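Local coordinates for alpha-fucosidase GH29 (Fusarium graminearum, PDB 4PSR), which hydrolyses alpha-L-fucosides as a glycoside hydrolase of family GH29, probably releasing alpha-1,6-linked fucose from the reducing-end N-acetylglucosamine of glycoprotein glycans, at residues 134-142 with 188-196; 168-176 with 207-215. All coordinates share one frame; numbering follows the deposited sequence. Where two conformers were deposited one is given.

Interaction 1 of 2, residues 134-142 with 188-196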
loop_
_atom_site.group_PDB
_atom_site.type_symbol
_atom_site.label_atom_id
_atom_site.label_comp_id
_atom_site.label_asym_id
_atom_site.label_seq_id
_atom_site.Cartn_x
_atom_site.Cartn_y
_atom_site.Cartn_z
ATOM N N ASP A 134 19.785 -9.851 14.006
ATOM C CA ASP A 134 21.127 -10.087 14.524
ATOM C C ASP A 134 22.110 -9.563 13.499
ATOM O O ASP A 134 22.416 -10.252 12.526
ATOM C CB ASP A 134 21.331 -11.593 14.715
ATOM C CG ASP A 134 22.573 -11.908 15.499
ATOM O OD1 ASP A 134 23.377 -10.990 15.731
ATOM O OD2 ASP A 134 22.732 -13.080 15.889
ATOM N N SER A 135 22.594 -8.342 13.690
ATOM C CA SER A 135 23.383 -7.636 12.680
ATOM C C SER A 135 24.859 -7.554 13.050
ATOM O O SER A 135 25.207 -7.168 14.180
ATOM C CB SER A 135 22.824 -6.225 12.499
ATOM O OG SER A 135 23.617 -5.457 11.623
ATOM N N LYS A 136 25.715 -7.949 12.115
ATOM C CA LYS A 136 27.163 -7.744 12.241
ATOM C C LYS A 136 27.527 -6.324 11.830
ATOM O O LYS A 136 28.422 -5.721 12.412
ATOM C CB LYS A 136 27.946 -8.771 11.423
ATOM C CG LYS A 136 27.678 -10.204 11.892
ATOM C CD LYS A 136 28.311 -11.269 11.010
ATOM C CE LYS A 136 27.792 -12.660 11.381
ATOM N NZ LYS A 136 26.304 -12.767 11.279
ATOM N N VAL A 137 26.826 -5.770 10.840
ATOM C CA VAL A 137 27.205 -4.438 10.365
ATOM C C VAL A 137 26.708 -3.318 11.269
ATOM O O VAL A 137 27.240 -2.199 11.215
ATOM C CB VAL A 137 26.767 -4.151 8.890
ATOM C CG1 VAL A 137 27.355 -5.194 7.929
ATOM C CG2 VAL A 137 25.283 -4.083 8.736
ATOM N N ASN A 138 25.716 -3.606 12.120
ATOM C CA ASN A 138 25.194 -2.607 13.052
ATOM C C ASN A 138 25.014 -3.218 14.437
ATOM O O ASN A 138 24.096 -4.007 14.662
ATOM C CB ASN A 138 23.867 -2.021 12.548
ATOM C CG ASN A 138 23.308 -0.989 13.491
ATOM O OD1 ASN A 138 24.036 -0.454 14.346
ATOM N ND2 ASN A 138 22.034 -0.681 13.349
ATOM N N GLU A 139 25.885 -2.839 15.368
ATOM C CA GLU A 139 25.824 -3.317 16.750
ATOM C C GLU A 139 24.581 -2.858 17.509
ATOM O O GLU A 139 24.228 -3.435 18.567
ATOM C CB GLU A 139 27.062 -2.894 17.545
ATOM C CG GLU A 139 27.284 -1.363 17.697
ATOM C CD GLU A 139 28.058 -0.717 16.570
ATOM O OE1 GLU A 139 28.143 -1.261 15.450
ATOM O OE2 GLU A 139 28.605 0.383 16.843
ATOM N N TRP A 140 23.902 -1.839 16.981
ATOM C CA TRP A 140 22.694 -1.331 17.593
ATOM C C TRP A 140 21.541 -2.234 17.202
ATOM O O TRP A 140 20.830 -1.983 16.221
ATOM C CB TRP A 140 22.461 0.136 17.186
ATOM C CG TRP A 140 23.563 1.032 17.716
ATOM C CD1 TRP A 140 24.686 1.431 17.041
ATOM C CD2 TRP A 140 23.648 1.605 19.025
ATOM N NE1 TRP A 140 25.460 2.218 17.858
ATOM C CE2 TRP A 140 24.855 2.338 19.074
ATOM C CE3 TRP A 140 22.822 1.575 20.147
ATOM C CZ2 TRP A 140 25.248 3.044 20.204
ATOM C CZ3 TRP A 140 23.200 2.281 21.256
ATOM C CH2 TRP A 140 24.418 3.009 21.276
ATOM N N ASN A 141 21.371 -3.305 17.972
ATOM C CA ASN A 141 20.396 -4.336 17.617
ATOM C C ASN A 141 19.933 -5.040 18.895
ATOM O O ASN A 141 20.594 -4.960 19.956
ATOM C CB ASN A 141 20.983 -5.283 16.543
ATOM C CG ASN A 141 22.012 -6.257 17.086
ATOM O OD1 ASN A 141 21.724 -7.030 17.999
ATOM N ND2 ASN A 141 23.193 -6.258 16.506
ATOM N N PRO A 142 18.795 -5.747 18.834
ATOM C CA PRO A 142 18.163 -6.328 20.016
ATOM C C PRO A 142 18.738 -7.681 20.437
ATOM O O PRO A 142 18.249 -8.243 21.403
ATOM C CB PRO A 142 16.699 -6.455 19.600
ATOM C CG PRO A 142 16.772 -6.697 18.115
ATOM C CD PRO A 142 17.872 -5.730 17.692
ATOM N N ASP A 188 32.093 9.490 19.838
ATOM C CA ASP A 188 31.942 8.045 20.042
ATOM C C ASP A 188 31.522 7.421 18.707
ATOM O O ASP A 188 30.375 7.604 18.289
ATOM C CB ASP A 188 30.864 7.813 21.118
ATOM C CG ASP A 188 30.542 6.326 21.389
ATOM O OD1 ASP A 188 30.764 5.447 20.530
ATOM O OD2 ASP A 188 30.009 6.044 22.494
ATOM N N THR A 189 32.413 6.683 18.050
ATOM C CA THR A 189 32.134 6.204 16.711
ATOM C C THR A 189 30.958 5.228 16.694
ATOM O O THR A 189 30.227 5.159 15.701
ATOM C CB THR A 189 33.362 5.570 16.061
ATOM O OG1 THR A 189 33.798 4.463 16.837
ATOM C CG2 THR A 189 34.510 6.578 15.980
ATOM N N SER A 190 30.748 4.478 17.771
ATOM C CA SER A 190 29.596 3.578 17.810
ATOM C C SER A 190 28.311 4.390 17.864
ATOM O O SER A 190 27.367 4.141 17.098
ATOM C CB SER A 190 29.676 2.635 19.014
ATOM O OG SER A 190 28.505 1.830 19.044
ATOM N N LEU A 191 28.266 5.388 18.738
ATOM C CA LEU A 191 27.104 6.243 18.832
ATOM C C LEU A 191 26.843 7.020 17.536
ATOM O O LEU A 191 25.689 7.241 17.166
ATOM C CB LEU A 191 27.212 7.184 20.040
ATOM C CG LEU A 191 25.931 7.946 20.410
ATOM C CD1 LEU A 191 24.753 7.017 20.681
ATOM C CD2 LEU A 191 26.207 8.854 21.605
ATOM N N GLN A 192 27.893 7.413 16.830
ATOM C CA GLN A 192 27.725 8.039 15.531
ATOM C C GLN A 192 26.935 7.149 14.579
ATOM O O GLN A 192 26.140 7.645 13.784
ATOM C CB GLN A 192 29.063 8.368 14.902
ATOM C CG GLN A 192 29.842 9.526 15.536
ATOM C CD GLN A 192 31.202 9.707 14.885
ATOM O OE1 GLN A 192 31.618 8.912 14.044
ATOM N NE2 GLN A 192 31.912 10.751 15.286
ATOM N N LYS A 193 27.164 5.845 14.647
ATOM C CA LYS A 193 26.439 4.922 13.775
ATOM C C LYS A 193 24.934 4.949 14.090
ATOM O O LYS A 193 24.106 4.987 13.177
ATOM C CB LYS A 193 26.975 3.500 13.887
ATOM C CG LYS A 193 26.295 2.506 12.926
ATOM C CD LYS A 193 26.878 1.094 13.057
ATOM C CE LYS A 193 28.319 1.004 12.554
ATOM N NZ LYS A 193 28.834 -0.365 12.821
ATOM N N LEU A 194 24.564 4.927 15.357
ATOM C CA LEU A 194 23.147 5.021 15.734
ATOM C C LEU A 194 22.494 6.306 15.195
ATOM O O LEU A 194 21.387 6.283 14.629
ATOM C CB LEU A 194 22.962 4.942 17.245
ATOM C CG LEU A 194 21.501 4.958 17.712
ATOM C CD1 LEU A 194 20.776 3.639 17.429
ATOM C CD2 LEU A 194 21.439 5.312 19.194
ATOM N N LEU A 195 23.202 7.419 15.382
ATOM C CA LEU A 195 22.657 8.757 15.184
ATOM C C LEU A 195 22.920 9.332 13.783
ATOM O O LEU A 195 22.629 10.504 13.536
ATOM C CB LEU A 195 23.203 9.704 16.267
ATOM C CG LEU A 195 22.877 9.310 17.697
ATOM C CD1 LEU A 195 23.521 10.231 18.718
ATOM C CD2 LEU A 195 21.379 9.311 17.924
ATOM N N GLY A 196 23.452 8.528 12.877
ATOM C CA GLY A 196 23.646 8.946 11.498
ATOM C C GLY A 196 24.699 10.032 11.329
ATOM O O GLY A 196 24.537 10.896 10.458
HETATM O O HOH W 1 30.845 0.872 15.380
#
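Across this contact Trp140 approaches Leu194 with 6.6 Å between their CA atoms, where an irregular loop meets the short helix 189-195; both belong to connections of a TIM barrel, the loop following strand 119-125. The Trp140 indole lies against the helix, with Leu194 CB over one face: it sits 3.6 Å from the centroid of the five-membered ring and 7° off the ring normal, a CH-pi contact. The two side chains cross at about a right angle, and Leu194 CD1 and CD2 continue along the same ring system, while Leu191 CD1 meets the indole obliquely at CZ2. One hydrogen bond also ties the ring to the helix. Trp140 NE1 donates to Ser190 O at 2.8 Å, bent to 151° at the hydrogen and coming from above the carbonyl plane, not along a lone pair. The backbone before the ring is set by an Asx turn, in which Asn138 OD1 accepts from Trp140 N; the amide of Asn138 is anchored in turn through ND2 to Ser131 and Gly129.

Glu139 holds the helix with both carboxylate oxygens. A bend at chi2 (-87°) turns the carboxylate so that each oxygen faces a different helix residue: OE2 accepts a hydrogen bond from Ser190 OG on its anti lone pair, 2.6 Å between the two oxygens. Lys193, coming from the opposite direction, puts NZ on the syn lone pair of Glu139 OE1 at 2.9 Å, a salt bridge, and the same ammonium nitrogen donates a second bond, also 2.9 Å from NZ, to Val137 O.

Interaction 2 of 2, residues 168-176 with 207-215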
loop_
_atom_site.group_PDB
_atom_site.type_symbol
_atom_site.label_atom_id
_atom_site.label_comp_id
_atom_site.label_asym_id
_atom_site.label_seq_id
_atom_site.Cartn_x
_atom_site.Cartn_y
_atom_site.Cartn_z
ATOM N N ILE A 168 9.282 -6.981 4.673
ATOM C CA ILE A 168 10.172 -6.312 5.625
ATOM C C ILE A 168 10.215 -4.831 5.268
ATOM O O ILE A 168 10.494 -4.497 4.105
ATOM C CB ILE A 168 11.605 -6.898 5.598
ATOM C CG1 ILE A 168 11.612 -8.383 6.021
ATOM C CG2 ILE A 168 12.555 -6.062 6.469
ATOM C CD1 ILE A 168 11.353 -8.640 7.498
ATOM N N ALA A 169 9.936 -3.966 6.234
ATOM C CA ALA A 169 10.018 -2.506 6.039
ATOM C C ALA A 169 11.315 -1.952 6.581
ATOM O O ALA A 169 11.761 -2.258 7.703
ATOM C CB ALA A 169 8.805 -1.801 6.661
ATOM N N MET A 170 11.931 -1.108 5.743
ATOM C CA MET A 170 13.231 -0.509 5.986
ATOM C C MET A 170 13.133 0.995 5.775
ATOM O O MET A 170 12.717 1.435 4.702
ATOM C CB MET A 170 14.255 -1.097 5.036
ATOM C CG MET A 170 14.482 -2.589 5.195
ATOM S SD MET A 170 15.356 -3.024 6.711
ATOM C CE MET A 170 17.030 -2.533 6.235
ATOM N N HIS A 171 13.502 1.772 6.789
ATOM C CA HIS A 171 13.385 3.227 6.725
ATOM C C HIS A 171 14.746 3.895 7.063
ATOM O O HIS A 171 14.796 4.978 7.652
ATOM C CB HIS A 171 12.289 3.789 7.678
ATOM C CG HIS A 171 11.015 2.985 7.794
ATOM N ND1 HIS A 171 9.770 3.567 7.703
ATOM C CD2 HIS A 171 10.793 1.671 8.072
ATOM C CE1 HIS A 171 8.834 2.651 7.926
ATOM N NE2 HIS A 171 9.431 1.494 8.154
ATOM N N GLN A 172 15.832 3.257 6.636
ATOM C CA GLN A 172 17.153 3.602 7.159
ATOM C C GLN A 172 17.879 4.709 6.395
ATOM O O GLN A 172 18.942 5.143 6.827
ATOM C CB GLN A 172 18.013 2.349 7.377
ATOM C CG GLN A 172 18.793 1.785 6.206
ATOM C CD GLN A 172 17.990 1.052 5.146
ATOM O OE1 GLN A 172 16.764 1.200 5.059
ATOM N NE2 GLN A 172 18.672 0.259 4.315
ATOM N N ALA A 173 17.283 5.215 5.322
ATOM C CA ALA A 173 17.869 6.368 4.615
ATOM C C ALA A 173 17.745 7.659 5.390
ATOM O O ALA A 173 18.713 8.452 5.442
ATOM C CB ALA A 173 17.246 6.530 3.260
ATOM N N TYR A 174 16.591 7.948 5.987
ATOM C CA TYR A 174 16.424 9.257 6.627
ATOM C C TYR A 174 17.257 9.363 7.904
ATOM O O TYR A 174 17.592 10.463 8.375
ATOM C CB TYR A 174 14.941 9.556 6.872
ATOM C CG TYR A 174 14.623 10.913 7.433
ATOM C CD1 TYR A 174 15.258 12.065 6.966
ATOM C CD2 TYR A 174 13.622 11.063 8.374
ATOM C CE1 TYR A 174 14.940 13.294 7.477
ATOM C CE2 TYR A 174 13.296 12.307 8.896
ATOM C CZ TYR A 174 13.944 13.425 8.427
ATOM O OH TYR A 174 13.584 14.645 8.981
ATOM N N ASN A 175 17.671 8.210 8.434
ATOM C CA ASN A 175 18.550 8.172 9.595
ATOM C C ASN A 175 19.750 9.129 9.515
ATOM O O ASN A 175 20.078 9.768 10.523
ATOM C CB ASN A 175 19.038 6.722 9.810
ATOM C CG ASN A 175 20.099 6.614 10.866
ATOM O OD1 ASN A 175 21.289 6.523 10.540
ATOM N ND2 ASN A 175 19.703 6.660 12.134
ATOM N N TYR A 176 20.378 9.202 8.351
ATOM C CA TYR A 176 21.554 10.045 8.164
ATOM C C TYR A 176 21.285 11.210 7.245
ATOM O O TYR A 176 22.245 11.886 6.818
ATOM C CB TYR A 176 22.747 9.228 7.666
ATOM C CG TYR A 176 22.635 8.550 6.311
ATOM C CD1 TYR A 176 22.062 7.271 6.185
ATOM C CD2 TYR A 176 23.192 9.134 5.156
ATOM C CE1 TYR A 176 22.018 6.639 4.978
ATOM C CE2 TYR A 176 23.122 8.494 3.921
ATOM C CZ TYR A 176 22.562 7.236 3.848
ATOM O OH TYR A 176 22.515 6.567 2.645
ATOM N N TRP A 207 23.869 1.807 4.362
ATOM C CA TRP A 207 22.483 1.661 3.884
ATOM C C TRP A 207 22.343 0.372 3.095
ATOM O O TRP A 207 21.413 -0.426 3.303
ATOM C CB TRP A 207 22.102 2.871 3.024
ATOM C CG TRP A 207 20.710 2.787 2.434
ATOM C CD1 TRP A 207 19.549 3.239 2.994
ATOM C CD2 TRP A 207 20.363 2.223 1.167
ATOM N NE1 TRP A 207 18.484 2.961 2.148
ATOM C CE2 TRP A 207 18.947 2.326 1.033
ATOM C CE3 TRP A 207 21.096 1.618 0.143
ATOM C CZ2 TRP A 207 18.273 1.886 -0.112
ATOM C CZ3 TRP A 207 20.425 1.167 -0.982
ATOM C CH2 TRP A 207 19.014 1.300 -1.099
ATOM N N PHE A 208 23.283 0.160 2.179
ATOM C CA PHE A 208 23.334 -1.048 1.377
ATOM C C PHE A 208 23.641 -2.292 2.216
ATOM O O PHE A 208 22.952 -3.320 2.092
ATOM C CB PHE A 208 24.365 -0.944 0.240
ATOM C CG PHE A 208 24.609 -2.247 -0.449
ATOM C CD1 PHE A 208 23.798 -2.657 -1.489
ATOM C CD2 PHE A 208 25.620 -3.091 -0.043
ATOM C CE1 PHE A 208 23.998 -3.885 -2.114
ATOM C CE2 PHE A 208 25.811 -4.303 -0.666
ATOM C CZ PHE A 208 24.993 -4.695 -1.705
ATOM N N ASP A 209 24.638 -2.193 3.093
ATOM C CA ASP A 209 25.059 -3.359 3.874
ATOM C C ASP A 209 23.918 -3.839 4.784
ATOM O O ASP A 209 23.747 -5.036 5.004
ATOM C CB ASP A 209 26.288 -3.054 4.727
ATOM C CG ASP A 209 27.565 -2.901 3.905
ATOM O OD1 ASP A 209 27.588 -3.324 2.742
ATOM O OD2 ASP A 209 28.547 -2.388 4.474
ATOM N N LYS A 210 23.138 -2.908 5.335
ATOM C CA LYS A 210 21.978 -3.268 6.148
ATOM C C LYS A 210 20.957 -4.054 5.317
ATOM O O LYS A 210 20.452 -5.124 5.737
ATOM C CB LYS A 210 21.347 -2.020 6.760
ATOM C CG LYS A 210 22.091 -1.471 7.959
ATOM C CD LYS A 210 21.590 -0.075 8.335
ATOM C CE LYS A 210 22.126 0.382 9.679
ATOM N NZ LYS A 210 21.490 1.677 10.045
ATOM N N HIS A 211 20.595 -3.529 4.143
ATOM C CA HIS A 211 19.699 -4.263 3.252
ATOM C C HIS A 211 20.220 -5.652 2.899
ATOM O O HIS A 211 19.485 -6.630 2.972
ATOM C CB HIS A 211 19.516 -3.537 1.925
ATOM C CG HIS A 211 18.394 -2.559 1.870
ATOM N ND1 HIS A 211 17.147 -2.832 2.392
ATOM C CD2 HIS A 211 18.307 -1.342 1.282
ATOM C CE1 HIS A 211 16.337 -1.827 2.118
ATOM N NE2 HIS A 211 17.014 -0.907 1.442
ATOM N N ARG A 212 21.483 -5.729 2.506
ATOM C CA ARG A 212 22.088 -6.983 2.074
ATOM C C ARG A 212 22.059 -8.043 3.180
ATOM O O ARG A 212 21.693 -9.201 2.949
ATOM C CB ARG A 212 23.529 -6.739 1.616
ATOM C CG ARG A 212 24.343 -8.018 1.471
ATOM C CD ARG A 212 25.598 -7.831 0.639
ATOM N NE ARG A 212 26.469 -6.839 1.247
ATOM C CZ ARG A 212 27.696 -6.553 0.834
ATOM N NH1 ARG A 212 28.393 -5.622 1.466
ATOM N NH2 ARG A 212 28.218 -7.182 -0.208
ATOM N N GLU A 213 22.449 -7.636 4.377
ATOM C CA GLU A 213 22.535 -8.541 5.525
ATOM C C GLU A 213 21.127 -9.002 5.888
ATOM O O GLU A 213 20.872 -10.199 6.093
ATOM C CB GLU A 213 23.190 -7.837 6.705
ATOM C CG GLU A 213 23.505 -8.737 7.903
ATOM C CD GLU A 213 24.115 -7.921 9.006
ATOM O OE1 GLU A 213 23.401 -7.019 9.500
ATOM O OE2 GLU A 213 25.335 -8.065 9.311
ATOM N N MET A 214 20.181 -8.063 5.960
ATOM C CA MET A 214 18.814 -8.407 6.322
ATOM C C MET A 214 18.220 -9.353 5.290
ATOM O O MET A 214 17.565 -10.346 5.634
ATOM C CB MET A 214 17.945 -7.128 6.459
ATOM C CG MET A 214 16.428 -7.390 6.668
ATOM S SD MET A 214 15.535 -7.775 5.147
ATOM C CE MET A 214 15.631 -6.186 4.311
ATOM N N LEU A 215 18.438 -9.096 4.009
ATOM C CA LEU A 215 17.690 -9.862 3.013
ATOM C C LEU A 215 18.274 -11.271 2.829
ATOM O O LEU A 215 17.524 -12.213 2.547
ATOM C CB LEU A 215 17.539 -9.083 1.706
ATOM C CG LEU A 215 18.731 -8.917 0.753
ATOM C CD1 LEU A 215 18.882 -10.142 -0.160
ATOM C CD2 LEU A 215 18.611 -7.640 -0.081
HETATM O O HOH W 2 15.612 2.102 2.690
HETATM O O HOH W 3 21.131 3.715 8.007
#
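Gln172 and Trp207 cross at about a right angle, yet the Gln172 amide is nearly parallel to the indole, their planes 13° apart. Its NE2 lies over one indole face, 3.3 Å above the plane and offset toward the rim, and it also sits over the centre of the His211 ring. NE2 thus sits over one face of each ring. From there Gln172 NE2 donates to Trp207 O at 3.0 Å, with the acceptor close to the amide plane, though the N-H...O angle is only 141°. At the other end of the amide, a water donates to Gln172 OE1 at 2.8 Å and accepts from Trp207 NE1, so a water bridges amide and indole while the amide lies over the ring. The turn of the chain that allows this comes from the first torsion, which puts Gln172 CG between the backbone N and the carbonyl carbon, followed by a bend at chi2.

Alongside, the aliphatic part of Lys210 slides past Gln172 in the opposite direction, with CD 4.0 Å from Gln172 CG; its NZ forms a salt bridge with Glu125 and reaches Gln172 O through a second water. Back along the chain, on strand 168-170, the contact becomes apolar. Met170 and Met214 reach toward each other tip to tip, and Met170 CB packs at 3.7 Å against His211 CE1. Met214 SD in turn meets Ile168 CG2 at 3.7 Å.

Strand 168-170 and helix 207-215 run antiparallel at 170°, their axes 10.9 Å apart, the beta-alpha packing of a TIM barrel. Just past the C-terminal end of this strand, His171, whose CB points away from the helix, touches the bound fucose.

Overall arrangement
Both contacts belong to the catalytic TIM barrel, with centres about 12 Å apart on the same side of the chain's centre. Their segments alternate along the chain: 134-142, then 168-176, 188-196 and 207-215. Interaction 2 joins barrel strand 165-170 to helix 200-218, whereas interaction 1 lies farther out, where the loop after strand 119-125 meets helix 189-195. That helix belongs to the connection between the strand and helix of interaction 2. Direct bonds tie the two together: Glu213 of helix 200-218 probably accepts from Ser135 OG and Lys136 N, and Asn175 ND2 bonds Leu194 O. The outer loop and helix 189-195 are thereby linked to the strand-helix unit that leads into His171, a residue touching fucose.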